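Local coordinates for hypothetical protein (Actinomyces odontolyticus, PDB 4MJG) that is of unknown function but belongs to the DUF4853 family and is probably a lipoprotein in its natural form, at residues A[93-98]-A[107-112]; A[75-80]-A[121-126]; A[67-72]-A[129-134]; A[8-13]-A[113-118]; A[44-49]-A[177-182]. One frame throughout, in Å; residues are numbered along the deposited sequence.

Contact 1: residues A[93-98]-A[107-112]; sequences VAVQVD and RGIQLI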
# COMPACT_ATOMS: atom_id res chain seq x y z
N VAL A 93 7.61 -1.07 -12.60
CA VAL A 93 7.89 -1.58 -13.95
C VAL A 93 6.66 -1.58 -14.87
O VAL A 93 6.81 -1.63 -16.09
CB VAL A 93 8.51 -3.00 -13.93
CG1 VAL A 93 9.80 -3.02 -13.12
CG2 VAL A 93 7.54 -4.05 -13.41
N ALA A 94 5.45 -1.53 -14.29
CA ALA A 94 4.22 -1.56 -15.09
C ALA A 94 3.01 -1.00 -14.33
O ALA A 94 2.96 -1.05 -13.11
CB ALA A 94 3.92 -2.99 -15.54
N VAL A 95 2.06 -0.46 -15.09
CA VAL A 95 0.80 0.06 -14.54
C VAL A 95 -0.34 -0.75 -15.13
O VAL A 95 -0.63 -0.64 -16.33
CB VAL A 95 0.60 1.55 -14.88
CG1 VAL A 95 -0.69 2.07 -14.26
CG2 VAL A 95 1.79 2.38 -14.42
N GLN A 96 -1.01 -1.54 -14.29
CA GLN A 96 -2.13 -2.36 -14.74
C GLN A 96 -3.46 -1.73 -14.33
O GLN A 96 -3.62 -1.31 -13.19
CB GLN A 96 -2.02 -3.76 -14.17
CG GLN A 96 -0.86 -4.55 -14.74
CD GLN A 96 -0.78 -5.96 -14.18
OE1 GLN A 96 -1.39 -6.26 -13.14
NE2 GLN A 96 -0.04 -6.83 -14.85
N VAL A 97 -4.40 -1.68 -15.27
CA VAL A 97 -5.70 -1.07 -15.05
C VAL A 97 -6.78 -2.14 -15.24
O VAL A 97 -6.84 -2.79 -16.29
CB VAL A 97 -5.93 0.09 -16.04
CG1 VAL A 97 -7.25 0.80 -15.75
CG2 VAL A 97 -4.77 1.08 -15.98
N ASP A 98 -7.62 -2.34 -14.22
CA ASP A 98 -8.69 -3.33 -14.29
C ASP A 98 -9.60 -3.05 -15.48
O ASP A 98 -9.99 -1.90 -15.71
CB ASP A 98 -9.54 -3.34 -13.01
CG ASP A 98 -8.84 -4.00 -11.84
OD1 ASP A 98 -7.71 -4.49 -12.01
OD2 ASP A 98 -9.44 -4.03 -10.74
N ARG A 107 -13.07 -0.59 -8.71
CA ARG A 107 -12.18 -0.80 -9.87
C ARG A 107 -10.77 -0.46 -9.48
O ARG A 107 -10.52 0.61 -8.91
CB ARG A 107 -12.60 0.07 -11.04
CG ARG A 107 -12.01 -0.36 -12.37
CD ARG A 107 -12.50 0.51 -13.51
NE ARG A 107 -11.91 0.13 -14.78
CZ ARG A 107 -12.11 0.78 -15.93
NH1 ARG A 107 -12.89 1.87 -15.96
NH2 ARG A 107 -11.53 0.36 -17.04
N GLY A 108 -9.85 -1.35 -9.80
CA GLY A 108 -8.48 -1.24 -9.33
C GLY A 108 -7.48 -0.79 -10.37
O GLY A 108 -7.62 -1.09 -11.56
N ILE A 109 -6.47 -0.05 -9.92
CA ILE A 109 -5.26 0.19 -10.70
C ILE A 109 -4.10 -0.34 -9.87
O ILE A 109 -3.99 -0.03 -8.68
CB ILE A 109 -5.03 1.68 -11.00
CG1 ILE A 109 -6.21 2.24 -11.80
CG2 ILE A 109 -3.73 1.88 -11.77
CD1 ILE A 109 -6.20 3.75 -11.92
N GLN A 110 -3.25 -1.14 -10.49
CA GLN A 110 -2.13 -1.76 -9.81
C GLN A 110 -0.82 -1.17 -10.30
O GLN A 110 -0.67 -0.86 -11.48
CB GLN A 110 -2.12 -3.27 -10.05
CG GLN A 110 -3.32 -4.01 -9.49
CD GLN A 110 -4.53 -3.93 -10.39
OE1 GLN A 110 -4.45 -4.27 -11.58
NE2 GLN A 110 -5.65 -3.47 -9.84
N LEU A 111 0.13 -1.04 -9.38
CA LEU A 111 1.48 -0.59 -9.68
C LEU A 111 2.41 -1.76 -9.36
O LEU A 111 2.53 -2.16 -8.20
CB LEU A 111 1.81 0.62 -8.81
CG LEU A 111 2.33 1.87 -9.50
CD1 LEU A 111 1.41 2.32 -10.62
CD2 LEU A 111 2.49 2.98 -8.47
N ILE A 112 3.02 -2.34 -10.39
CA ILE A 112 3.81 -3.57 -10.23
C ILE A 112 5.29 -3.25 -10.09
O ILE A 112 5.86 -2.58 -10.95
CB ILE A 112 3.61 -4.53 -11.43
CG1 ILE A 112 2.13 -4.75 -11.74
CG2 ILE A 112 4.29 -5.87 -11.16
CD1 ILE A 112 1.32 -5.33 -10.60

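Contact 2: residues A[75-80]-A[121-126]; sequences MSFERL and FKFSED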
# COMPACT_ATOMS: atom_id res chain seq x y z
N MSE A 75 -12.56 10.43 -6.57
CA MSE A 75 -12.35 11.21 -7.78
C MSE A 75 -12.75 10.31 -8.92
O MSE A 75 -12.79 9.09 -8.77
CB MSE A 75 -10.90 11.71 -7.87
CG MSE A 75 -9.94 10.78 -8.61
SE MSE A 75 -8.09 11.09 -8.00
CE MSE A 75 -7.61 12.54 -9.24
N SER A 76 -13.06 10.89 -10.08
CA SER A 76 -13.47 10.10 -11.23
C SER A 76 -12.35 9.13 -11.60
O SER A 76 -11.17 9.47 -11.51
CB SER A 76 -13.83 10.99 -12.42
OG SER A 76 -12.68 11.53 -13.04
N PHE A 77 -12.72 7.92 -12.01
CA PHE A 77 -11.73 6.89 -12.35
C PHE A 77 -10.76 7.37 -13.43
O PHE A 77 -9.56 7.13 -13.34
CB PHE A 77 -12.41 5.60 -12.80
CG PHE A 77 -11.45 4.47 -13.00
CD1 PHE A 77 -10.96 3.76 -11.92
CD2 PHE A 77 -11.01 4.14 -14.28
CE1 PHE A 77 -10.05 2.73 -12.10
CE2 PHE A 77 -10.10 3.10 -14.46
CZ PHE A 77 -9.63 2.40 -13.37
N GLU A 78 -11.29 8.05 -14.44
CA GLU A 78 -10.48 8.64 -15.50
C GLU A 78 -9.39 9.57 -14.96
O GLU A 78 -8.25 9.57 -15.45
CB GLU A 78 -11.42 9.40 -16.47
CG GLU A 78 -10.78 9.83 -17.78
CD GLU A 78 -11.37 11.11 -18.33
OE1 GLU A 78 -12.61 11.23 -18.30
OE2 GLU A 78 -10.61 11.99 -18.78
N ARG A 79 -9.74 10.36 -13.94
CA ARG A 79 -8.81 11.31 -13.32
C ARG A 79 -7.77 10.61 -12.44
O ARG A 79 -6.65 11.11 -12.27
CB ARG A 79 -9.58 12.35 -12.48
N LEU A 80 -8.16 9.47 -11.86
CA LEU A 80 -7.26 8.66 -11.03
C LEU A 80 -6.19 7.98 -11.89
O LEU A 80 -5.01 7.98 -11.52
CB LEU A 80 -8.04 7.60 -10.26
CG LEU A 80 -7.25 6.67 -9.33
CD1 LEU A 80 -6.65 7.45 -8.17
CD2 LEU A 80 -8.13 5.55 -8.82
N PHE A 121 -4.57 0.94 -6.12
CA PHE A 121 -5.49 2.04 -5.90
C PHE A 121 -6.88 1.53 -6.24
O PHE A 121 -7.17 1.29 -7.42
CB PHE A 121 -5.14 3.22 -6.80
CG PHE A 121 -3.72 3.71 -6.63
CD1 PHE A 121 -2.68 3.10 -7.30
CD2 PHE A 121 -3.45 4.80 -5.81
CE1 PHE A 121 -1.38 3.55 -7.15
CE2 PHE A 121 -2.15 5.26 -5.66
CZ PHE A 121 -1.11 4.63 -6.33
N LYS A 122 -7.73 1.33 -5.23
CA LYS A 122 -9.10 0.85 -5.45
C LYS A 122 -10.10 2.01 -5.53
O LYS A 122 -10.44 2.62 -4.52
CB LYS A 122 -9.53 -0.15 -4.37
CG LYS A 122 -9.60 -1.59 -4.87
CD LYS A 122 -10.31 -2.51 -3.89
CE LYS A 122 -10.76 -3.79 -4.57
NZ LYS A 122 -9.65 -4.52 -5.25
N PHE A 123 -10.57 2.28 -6.74
CA PHE A 123 -11.62 3.27 -6.93
C PHE A 123 -12.96 2.74 -6.46
O PHE A 123 -13.27 1.56 -6.64
CB PHE A 123 -11.73 3.68 -8.41
CG PHE A 123 -13.02 4.37 -8.74
CD1 PHE A 123 -13.18 5.74 -8.54
CD2 PHE A 123 -14.10 3.65 -9.25
CE1 PHE A 123 -14.37 6.37 -8.84
CE2 PHE A 123 -15.30 4.27 -9.55
CZ PHE A 123 -15.43 5.63 -9.34
N SER A 124 -13.75 3.62 -5.85
CA SER A 124 -15.17 3.40 -5.64
C SER A 124 -15.84 4.78 -5.57
O SER A 124 -15.15 5.80 -5.51
CB SER A 124 -15.44 2.59 -4.37
OG SER A 124 -15.49 3.41 -3.23
N GLU A 125 -17.16 4.80 -5.58
CA GLU A 125 -17.89 6.07 -5.57
C GLU A 125 -17.68 6.83 -4.26
O GLU A 125 -17.61 8.06 -4.25
CB GLU A 125 -19.38 5.83 -5.85
CG GLU A 125 -19.69 5.52 -7.31
CD GLU A 125 -19.49 6.72 -8.22
OE1 GLU A 125 -20.04 7.80 -7.92
OE2 GLU A 125 -18.78 6.58 -9.23
N ASP A 126 -17.54 6.09 -3.15
CA ASP A 126 -17.32 6.69 -1.83
C ASP A 126 -15.91 7.24 -1.65
O ASP A 126 -15.73 8.33 -1.09
CB ASP A 126 -17.60 5.67 -0.72
CG ASP A 126 -19.08 5.35 -0.58
OD1 ASP A 126 -19.82 5.42 -1.59
OD2 ASP A 126 -19.51 5.02 0.55

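Contact 3: residues A[67-72]-A[129-134]; sequences GYTTVA and AVRSRS. With SO4 (sulfate ion), chain D.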
# COMPACT_ATOMS: atom_id res chain seq x y z
N GLY A 67 0.92 -3.64 3.47
CA GLY A 67 1.18 -2.35 4.11
C GLY A 67 -0.06 -1.71 4.70
O GLY A 67 -1.11 -2.35 4.81
N TYR A 68 0.07 -0.44 5.09
CA TYR A 68 -1.07 0.33 5.56
C TYR A 68 -2.10 0.42 4.46
O TYR A 68 -1.75 0.42 3.27
CB TYR A 68 -0.66 1.74 5.96
CG TYR A 68 -0.02 1.83 7.33
CD1 TYR A 68 -0.79 2.05 8.47
CD2 TYR A 68 1.35 1.72 7.48
CE1 TYR A 68 -0.22 2.14 9.72
CE2 TYR A 68 1.93 1.80 8.72
CZ TYR A 68 1.14 2.01 9.84
OH TYR A 68 1.73 2.09 11.07
N THR A 69 -3.36 0.47 4.84
CA THR A 69 -4.43 0.76 3.91
C THR A 69 -4.94 2.15 4.25
O THR A 69 -5.37 2.38 5.37
CB THR A 69 -5.56 -0.27 4.03
OG1 THR A 69 -5.05 -1.59 3.78
CG2 THR A 69 -6.67 0.04 3.04
N THR A 70 -4.84 3.08 3.30
CA THR A 70 -5.31 4.44 3.52
C THR A 70 -6.38 4.81 2.52
O THR A 70 -6.42 4.28 1.41
CB THR A 70 -4.17 5.48 3.43
OG1 THR A 70 -3.58 5.47 2.13
CG2 THR A 70 -3.10 5.17 4.46
N VAL A 71 -7.26 5.73 2.93
CA VAL A 71 -8.43 6.08 2.16
C VAL A 71 -8.50 7.59 1.95
O VAL A 71 -8.47 8.36 2.91
CB VAL A 71 -9.72 5.60 2.86
CG1 VAL A 71 -10.96 6.07 2.12
CG2 VAL A 71 -9.71 4.08 2.94
N ALA A 72 -8.61 8.00 0.68
CA ALA A 72 -8.78 9.40 0.32
C ALA A 72 -10.19 9.59 -0.21
O ALA A 72 -10.85 8.61 -0.56
CB ALA A 72 -7.77 9.79 -0.75
N ALA A 129 -9.12 3.69 -2.02
CA ALA A 129 -8.30 2.96 -1.07
C ALA A 129 -6.94 2.64 -1.69
O ALA A 129 -6.86 2.15 -2.81
CB ALA A 129 -9.01 1.69 -0.64
N VAL A 130 -5.87 2.91 -0.95
CA VAL A 130 -4.51 2.61 -1.40
C VAL A 130 -3.94 1.52 -0.50
O VAL A 130 -3.78 1.72 0.71
CB VAL A 130 -3.61 3.85 -1.35
CG1 VAL A 130 -2.25 3.54 -1.96
CG2 VAL A 130 -4.26 5.00 -2.09
N ARG A 131 -3.65 0.36 -1.10
CA ARG A 131 -3.21 -0.82 -0.37
C ARG A 131 -1.94 -1.37 -1.03
O ARG A 131 -1.76 -1.28 -2.24
CB ARG A 131 -4.34 -1.86 -0.34
CG ARG A 131 -3.95 -3.24 0.20
CD ARG A 131 -5.18 -4.07 0.54
NE ARG A 131 -4.84 -5.45 0.91
CZ ARG A 131 -4.50 -6.41 0.04
NH1 ARG A 131 -4.43 -6.16 -1.27
NH2 ARG A 131 -4.22 -7.63 0.49
N SER A 132 -1.02 -1.88 -0.23
CA SER A 132 0.20 -2.48 -0.76
C SER A 132 0.30 -3.93 -0.33
O SER A 132 -0.22 -4.31 0.71
CB SER A 132 1.44 -1.70 -0.30
OG SER A 132 1.82 -2.06 1.01
N ARG A 133 0.94 -4.74 -1.17
CA ARG A 133 1.13 -6.15 -0.89
C ARG A 133 2.40 -6.61 -1.60
O ARG A 133 2.40 -6.85 -2.80
CB ARG A 133 -0.09 -6.95 -1.35
CG ARG A 133 0.03 -8.45 -1.15
CD ARG A 133 -1.30 -9.16 -1.37
NE ARG A 133 -1.22 -10.60 -1.13
CZ ARG A 133 -0.87 -11.51 -2.03
NH1 ARG A 133 -0.54 -11.16 -3.27
NH2 ARG A 133 -0.83 -12.79 -1.69
N SER A 134 3.49 -6.71 -0.84
CA SER A 134 4.79 -7.06 -1.41
C SER A 134 4.76 -8.44 -2.07
O SER A 134 3.84 -9.23 -1.86
CB SER A 134 5.87 -7.08 -0.33
OG SER A 134 5.82 -8.29 0.41
S SO4 D . -4.40 -11.67 0.47
O1 SO4 D . -4.74 -10.97 -0.79
O2 SO4 D . -4.10 -13.10 0.18
O3 SO4 D . -3.21 -11.02 1.08
O4 SO4 D . -5.54 -11.59 1.40
O HOH W 1 -1.62 3.21 1.95

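Contact 4: residues A[8-13]-A[113-118]; sequences EFVPFP and DNYGGL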
# COMPACT_ATOMS: atom_id res chain seq x y z
N GLU A 8 9.93 -11.21 -16.27
CA GLU A 8 11.31 -10.87 -15.88
C GLU A 8 11.34 -10.23 -14.48
O GLU A 8 12.07 -9.26 -14.24
CB GLU A 8 11.97 -9.96 -16.93
CG GLU A 8 12.79 -10.69 -17.98
CD GLU A 8 11.96 -11.52 -18.95
OE1 GLU A 8 10.72 -11.34 -19.01
OE2 GLU A 8 12.55 -12.36 -19.65
N PHE A 9 10.55 -10.78 -13.56
CA PHE A 9 10.61 -10.36 -12.16
C PHE A 9 11.86 -10.93 -11.51
O PHE A 9 12.25 -12.06 -11.82
CB PHE A 9 9.38 -10.85 -11.38
CG PHE A 9 8.08 -10.23 -11.81
CD1 PHE A 9 7.97 -8.86 -12.04
CD2 PHE A 9 6.94 -11.02 -11.95
CE1 PHE A 9 6.77 -8.30 -12.43
CE2 PHE A 9 5.73 -10.46 -12.33
CZ PHE A 9 5.64 -9.10 -12.57
N VAL A 10 12.47 -10.15 -10.62
CA VAL A 10 13.63 -10.60 -9.84
C VAL A 10 13.26 -11.88 -9.09
O VAL A 10 12.28 -11.91 -8.35
CB VAL A 10 14.08 -9.52 -8.82
CG1 VAL A 10 15.18 -10.06 -7.91
CG2 VAL A 10 14.55 -8.26 -9.54
N PRO A 11 14.04 -12.96 -9.29
CA PRO A 11 13.68 -14.23 -8.66
C PRO A 11 13.82 -14.20 -7.14
O PRO A 11 14.58 -13.40 -6.60
CB PRO A 11 14.66 -15.23 -9.29
CG PRO A 11 15.83 -14.41 -9.69
CD PRO A 11 15.27 -13.07 -10.09
N PHE A 12 13.09 -15.10 -6.48
CA PHE A 12 12.94 -15.11 -5.02
C PHE A 12 14.25 -15.02 -4.23
O PHE A 12 14.37 -14.18 -3.34
CB PHE A 12 12.14 -16.35 -4.60
CG PHE A 12 11.94 -16.47 -3.12
CD1 PHE A 12 10.98 -15.70 -2.48
CD2 PHE A 12 12.69 -17.36 -2.37
CE1 PHE A 12 10.78 -15.81 -1.11
CE2 PHE A 12 12.50 -17.47 -1.00
CZ PHE A 12 11.54 -16.70 -0.37
N PRO A 13 15.24 -15.88 -4.54
CA PRO A 13 16.46 -15.88 -3.73
C PRO A 13 17.22 -14.55 -3.75
O PRO A 13 17.85 -14.20 -2.76
CB PRO A 13 17.33 -16.97 -4.39
CG PRO A 13 16.40 -17.78 -5.22
CD PRO A 13 15.33 -16.82 -5.67
N ASP A 113 5.91 -3.73 -9.02
CA ASP A 113 7.35 -3.54 -8.80
C ASP A 113 8.15 -4.68 -9.44
O ASP A 113 7.59 -5.69 -9.87
CB ASP A 113 7.69 -3.40 -7.31
CG ASP A 113 7.33 -4.64 -6.48
OD1 ASP A 113 7.59 -5.77 -6.95
OD2 ASP A 113 6.79 -4.48 -5.36
N ASN A 114 9.47 -4.50 -9.48
CA ASN A 114 10.37 -5.46 -10.15
C ASN A 114 10.45 -6.83 -9.46
O ASN A 114 11.02 -7.76 -10.02
CB ASN A 114 11.77 -4.86 -10.35
CG ASN A 114 12.22 -3.98 -9.19
OD1 ASN A 114 11.43 -3.19 -8.65
ND2 ASN A 114 13.49 -4.09 -8.81
N TYR A 115 9.88 -6.94 -8.26
CA TYR A 115 9.78 -8.21 -7.54
C TYR A 115 8.49 -8.97 -7.87
O TYR A 115 8.32 -10.12 -7.47
CB TYR A 115 9.83 -7.98 -6.03
CG TYR A 115 11.19 -7.67 -5.45
CD1 TYR A 115 12.25 -7.24 -6.25
CD2 TYR A 115 11.41 -7.81 -4.08
CE1 TYR A 115 13.49 -6.97 -5.69
CE2 TYR A 115 12.65 -7.53 -3.52
CZ TYR A 115 13.69 -7.12 -4.33
OH TYR A 115 14.91 -6.85 -3.78
N GLY A 116 7.58 -8.33 -8.60
CA GLY A 116 6.25 -8.90 -8.83
C GLY A 116 5.28 -8.49 -7.74
O GLY A 116 4.12 -8.92 -7.73
N GLY A 117 5.76 -7.66 -6.82
CA GLY A 117 4.93 -7.08 -5.77
C GLY A 117 4.03 -6.00 -6.33
O GLY A 117 4.08 -5.69 -7.51
N LEU A 118 3.24 -5.41 -5.45
CA LEU A 118 2.02 -4.73 -5.86
C LEU A 118 1.67 -3.52 -4.98
O LEU A 118 1.91 -3.51 -3.78
CB LEU A 118 0.88 -5.75 -5.79
CG LEU A 118 -0.55 -5.29 -6.01
CD1 LEU A 118 -0.75 -5.02 -7.48
CD2 LEU A 118 -1.54 -6.33 -5.51

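Contact 5: residues A[44-49]-A[177-182]; sequences LTVMGL and PTLTTG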
# COMPACT_ATOMS: atom_id res chain seq x y z
N LEU A 44 -5.55 11.64 4.17
CA LEU A 44 -5.81 10.20 4.16
C LEU A 44 -6.36 9.74 5.50
O LEU A 44 -5.94 10.22 6.55
CB LEU A 44 -4.52 9.43 3.87
CG LEU A 44 -3.87 9.59 2.50
CD1 LEU A 44 -2.52 8.90 2.48
CD2 LEU A 44 -4.76 9.04 1.39
N THR A 45 -7.30 8.81 5.46
CA THR A 45 -7.79 8.12 6.65
C THR A 45 -7.12 6.75 6.71
O THR A 45 -7.01 6.07 5.69
CB THR A 45 -9.31 7.92 6.59
OG1 THR A 45 -9.95 9.18 6.38
CG2 THR A 45 -9.84 7.29 7.87
N VAL A 46 -6.65 6.34 7.88
CA VAL A 46 -5.97 5.04 8.01
C VAL A 46 -7.02 3.95 8.25
O VAL A 46 -7.57 3.83 9.35
CB VAL A 46 -4.92 5.04 9.13
CG1 VAL A 46 -4.18 3.71 9.18
CG2 VAL A 46 -3.93 6.19 8.91
N MSE A 47 -7.27 3.16 7.21
CA MSE A 47 -8.32 2.14 7.20
C MSE A 47 -7.84 0.85 7.81
O MSE A 47 -8.62 0.13 8.43
CB MSE A 47 -8.75 1.85 5.76
CG MSE A 47 -10.25 1.96 5.53
SE MSE A 47 -11.19 0.49 6.44
CE MSE A 47 -10.68 -0.90 5.14
N GLY A 48 -6.57 0.53 7.60
CA GLY A 48 -6.00 -0.72 8.06
C GLY A 48 -4.54 -0.58 8.43
O GLY A 48 -3.83 0.29 7.91
N LEU A 49 -4.10 -1.44 9.34
CA LEU A 49 -2.72 -1.46 9.78
C LEU A 49 -1.97 -2.55 9.02
O LEU A 49 -2.58 -3.53 8.59
CB LEU A 49 -2.66 -1.73 11.28
CG LEU A 49 -3.28 -0.65 12.16
CD1 LEU A 49 -3.18 -1.03 13.62
CD2 LEU A 49 -2.61 0.70 11.91
N PRO A 177 -8.35 7.79 12.75
CA PRO A 177 -7.05 8.43 12.61
C PRO A 177 -6.82 8.92 11.18
O PRO A 177 -7.10 8.20 10.22
CB PRO A 177 -6.07 7.32 12.97
CG PRO A 177 -6.78 6.07 12.60
CD PRO A 177 -8.24 6.32 12.80
N THR A 178 -6.30 10.14 11.06
CA THR A 178 -6.06 10.75 9.76
C THR A 178 -4.61 11.20 9.63
O THR A 178 -3.93 11.44 10.62
CB THR A 178 -6.97 11.97 9.55
OG1 THR A 178 -6.71 12.94 10.56
CG2 THR A 178 -8.44 11.56 9.61
N LEU A 179 -4.16 11.32 8.38
CA LEU A 179 -2.82 11.81 8.09
C LEU A 179 -2.90 13.12 7.33
O LEU A 179 -3.62 13.22 6.33
CB LEU A 179 -2.06 10.79 7.24
CG LEU A 179 -1.87 9.41 7.86
CD1 LEU A 179 -1.26 8.45 6.85
CD2 LEU A 179 -1.01 9.49 9.11
N THR A 180 -2.17 14.13 7.80
CA THR A 180 -2.10 15.42 7.12
C THR A 180 -0.65 15.87 7.00
O THR A 180 0.18 15.59 7.87
CB THR A 180 -2.95 16.49 7.83
OG1 THR A 180 -2.88 16.30 9.25
CG2 THR A 180 -4.40 16.39 7.39
N THR A 181 -0.36 16.58 5.91
CA THR A 181 1.01 16.96 5.55
C THR A 181 1.65 17.90 6.59
O THR A 181 0.96 18.70 7.22
CB THR A 181 1.05 17.63 4.16
OG1 THR A 181 0.17 18.77 4.16
CG2 THR A 181 0.62 16.65 3.07
N GLY A 182 2.97 17.78 6.75
CA GLY A 182 3.71 18.57 7.73
C GLY A 182 3.96 17.78 9.00
O GLY A 182 3.16 16.92 9.37

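Contact 1: residues A[93-98]-A[107-112]
The guanidinium group of R107 meets the backbone carbonyl of D98 edge-on. R107 NE lies 2.9 Å from D98 O and R107 NH2 lies 3.0 Å from the same D98 O. The oxygen sits almost in the guanidinium plane, so two N-H groups grip one acceptor side-on. The arm reaches it because CG stands anti to the backbone N (chi1 -163°) and the chain stays extended to NE. With an alanine in place of R107, the D98 carbonyl would probably lose both of these donors and the loop end of the strand could shift. The D98 carboxylate is met from above its plane by two donors. G108 N bonds to D98 OD2 at 2.9 Å, and Q110 NE2 reaches D98 OD1 at 3.2 Å. The amide of Q110 is turned 31° from the carboxylate, and its NE2 also bonds to E120. The segments form an antiparallel beta hairpin at one edge of the sheet, with Q96 and Q110 as a hydrogen-bonded pair. Q110 N gives a nearly straight bond to Q96 O at 2.7 Å. V93 and A94 both face I112, a classic beta bulge. On the face of V95, V97, I109 and L111 the contact is apolar: V95 CG2 lies beside L111 CD1 at 3.8 Å, and V95 CG1 meets I109 CG2. Helix 77-86 covers this face. On the other face the Q96 and Q110 amides stand 72° apart. Q96 OE1 lies 3.8 Å from I112 CD1.

Contact 2: residues A[75-80]-A[121-126]
F123 and F77 pack where the start of helix 77-86 lies on the end of strand 118-123, a helix-on-sheet contact in an alpha-plus-beta fold. The aromatic contact is an offset edge-to-face pair. The F77 ring turns its edge to the face of F123, with planes 74° apart and centroids 5.8 Å apart. F77 CB also makes a CH-pi contact, 4.2 Å from the centroid of the F123 ring and over its centre. The opposite face of F123 is met near its rim by E125 N. CG of F123 is anti to the backbone N (chi1 163°), and this swings the ring toward the helix start. The aliphatic contacts are made by L80. Its CD2 meets F123 CB at 4.1 Å and F121 CB at 4.3 Å. Were F123 a serine, F77 CB would probably lose the ring it rests on, and a gap would be likely to open beside F77. A capping bond orders the helix start: S76 is the N-cap, and its OG accepts from R79 N at 3.3 Å. F77 also touches I109 and R107 of the neighbouring strand. The backbone oxygen M75 O lies at the edge of the F123 ring, near its plane, with CE1 the closest ring atom.

Contact 3: residues A[67-72]-A[129-134]
R131 runs past T69 and on to a sulfate ion. Its CB lies 4.2 Å from T69 OG1, and CG and CD pass the same hydroxyl oxygen as the chain crosses it at a slant. CG is anti to the backbone N (chi1 171°), and the chain stays extended to NE. At the tip, R131 NH2 comes within 3.6 Å of sulfate O3, which lies at the edge of the guanidinium plane; this is proximity and not a counted bond. R133 reaches the same ion from two residues along. Its NE gives a hydrogen bond to sulfate O3 at 3.0 Å. Both arginines thus come to the same oxygen of one anion, probably taken up from the crystallisation liquor. R64 lies near R133, so the ion probably also eases the crowding of positive charge there.

The backbones hold the strands by regular bonds. V130 N gives a bond to T70 O at 2.8 Å, and T70 N returns one to V130 O at 3.1 Å. V130 O accepts a second bond, from a water at 2.9 Å. That water also bonds to T70 OG1. T70 OG1 sits between the backbone N and the carbonyl carbon (chi1 62°), beside V130 CB. Past the paired region, G67 N gives a bond to S132 O at 3.1 Å, coming from well above the carbonyl plane. V71 CG2 and A129 CB add a loose apolar touch. T70 and V130 are an antiparallel hydrogen-bonded pair, and V71 with A129 a non-hydrogen-bonded one. This ladder joins two central strands of the antiparallel sheet.

Contact 4: residues A[8-13]-A[113-118]
N114 O accepts from V10 N at 2.9 Å, a nearly straight bond that ties the N-terminal segment to a turn. The turn itself is held by D113. Its OD1 accepts from Y115 N at 2.9 Å and also from G117 N. The two donors come from opposite faces of the carboxylate plane. This grip is likely to keep the D113 carboxylate from turning. The ring of F9 lies flat over G116. G116 CA stands 3.5 Å above the ring centroid, only 5° off its normal, a CH-pi contact. F9 CG is anti to the carbonyl carbon (chi1 -66°), which lays the ring across the turn. G116 has a positive phi of 89°, a conformation that suits glycine. Next to F9, V10 lies side by side with Y115. V10 CB is 3.9 Å from Y115 CD1. The Y115 hydroxyl bonds to V16 N, so the tyrosine also holds the chain just beyond segment 8-13. F9 also packs on I112 of the adjoining strand. D113 to G116 form a type I beta turn with an Asx turn at D113, in the hairpin connection between strands 107-113 and 118-123.

Contact 5: residues A[44-49]-A[177-182]
V46 sits over P177 and L179 in the closely packed part of this contact. V46 CG2 meets L179 CG at 4.0 Å, and the two side chains cross at a slant. V46 CB lies 4.1 Å from P177 CG. CG2 of V46 is the branch that reaches L179, since CG1 stands anti to the backbone N (chi1 -177°). L44 lies beside L179 on the same face of the sheet, with CB atoms 4.4 Å apart. Both leucines are buried. L44 also packs on A33 and T70, and L179 on F158, M161 and V163.

Two of the three backbone bonds are sound. L179 N gives a bond to L44 O at 2.8 Å, and the donor lies in the carbonyl plane. V46 N gives a nearly straight bond (175°) to P177 O at 3.0 Å. P177, a proline, has no N-H to give back. The return bond from L44 N to L179 O is weak, at 3.3 Å.

The other face is sparser. T45 and T178 form the non-hydrogen-bonded pair there. T45 CG2 touches P177 O at 3.7 Å, and T178 CB lies near L44 O. The T178 hydroxyl turns to T164 on the next strand. The strands diverge beyond this pairing: M47 and G48, which form a classic beta bulge against T69, do not touch 177-182. Strand 161-166 bonds the other side of strand 176-181. Toward strand 44-55 it has three backbone bonds, one of them weak, and a small apolar cluster, so this join probably depends as much on leucine and valine packing as on the backbone ladder.

How the contacts relate
Contacts 1, 3 and 5 are antiparallel strand pairings in one sheet. Contact 3 lies nearest the centre of the chain. Contacts 1, 2 and 5 are also partly buried but lie further out, contact 1 at one edge of the sheet and contact 5 one strand in from the other. Contacts 3 and 5 involve neighbouring strands, 62-73 and 44-55, linked by M47 N to T69 O and V71 N to T45 O. Contact 2 lays helix 77-86 on the sheet and touches contact 1 through F77, V97 and R107; it relies on aromatic and aliphatic packing, whereas the strand pairs rely on backbone bonds. Contact 4 is at the surface, joined to contact 1 through I112 and to contact 3 through L118 and R133.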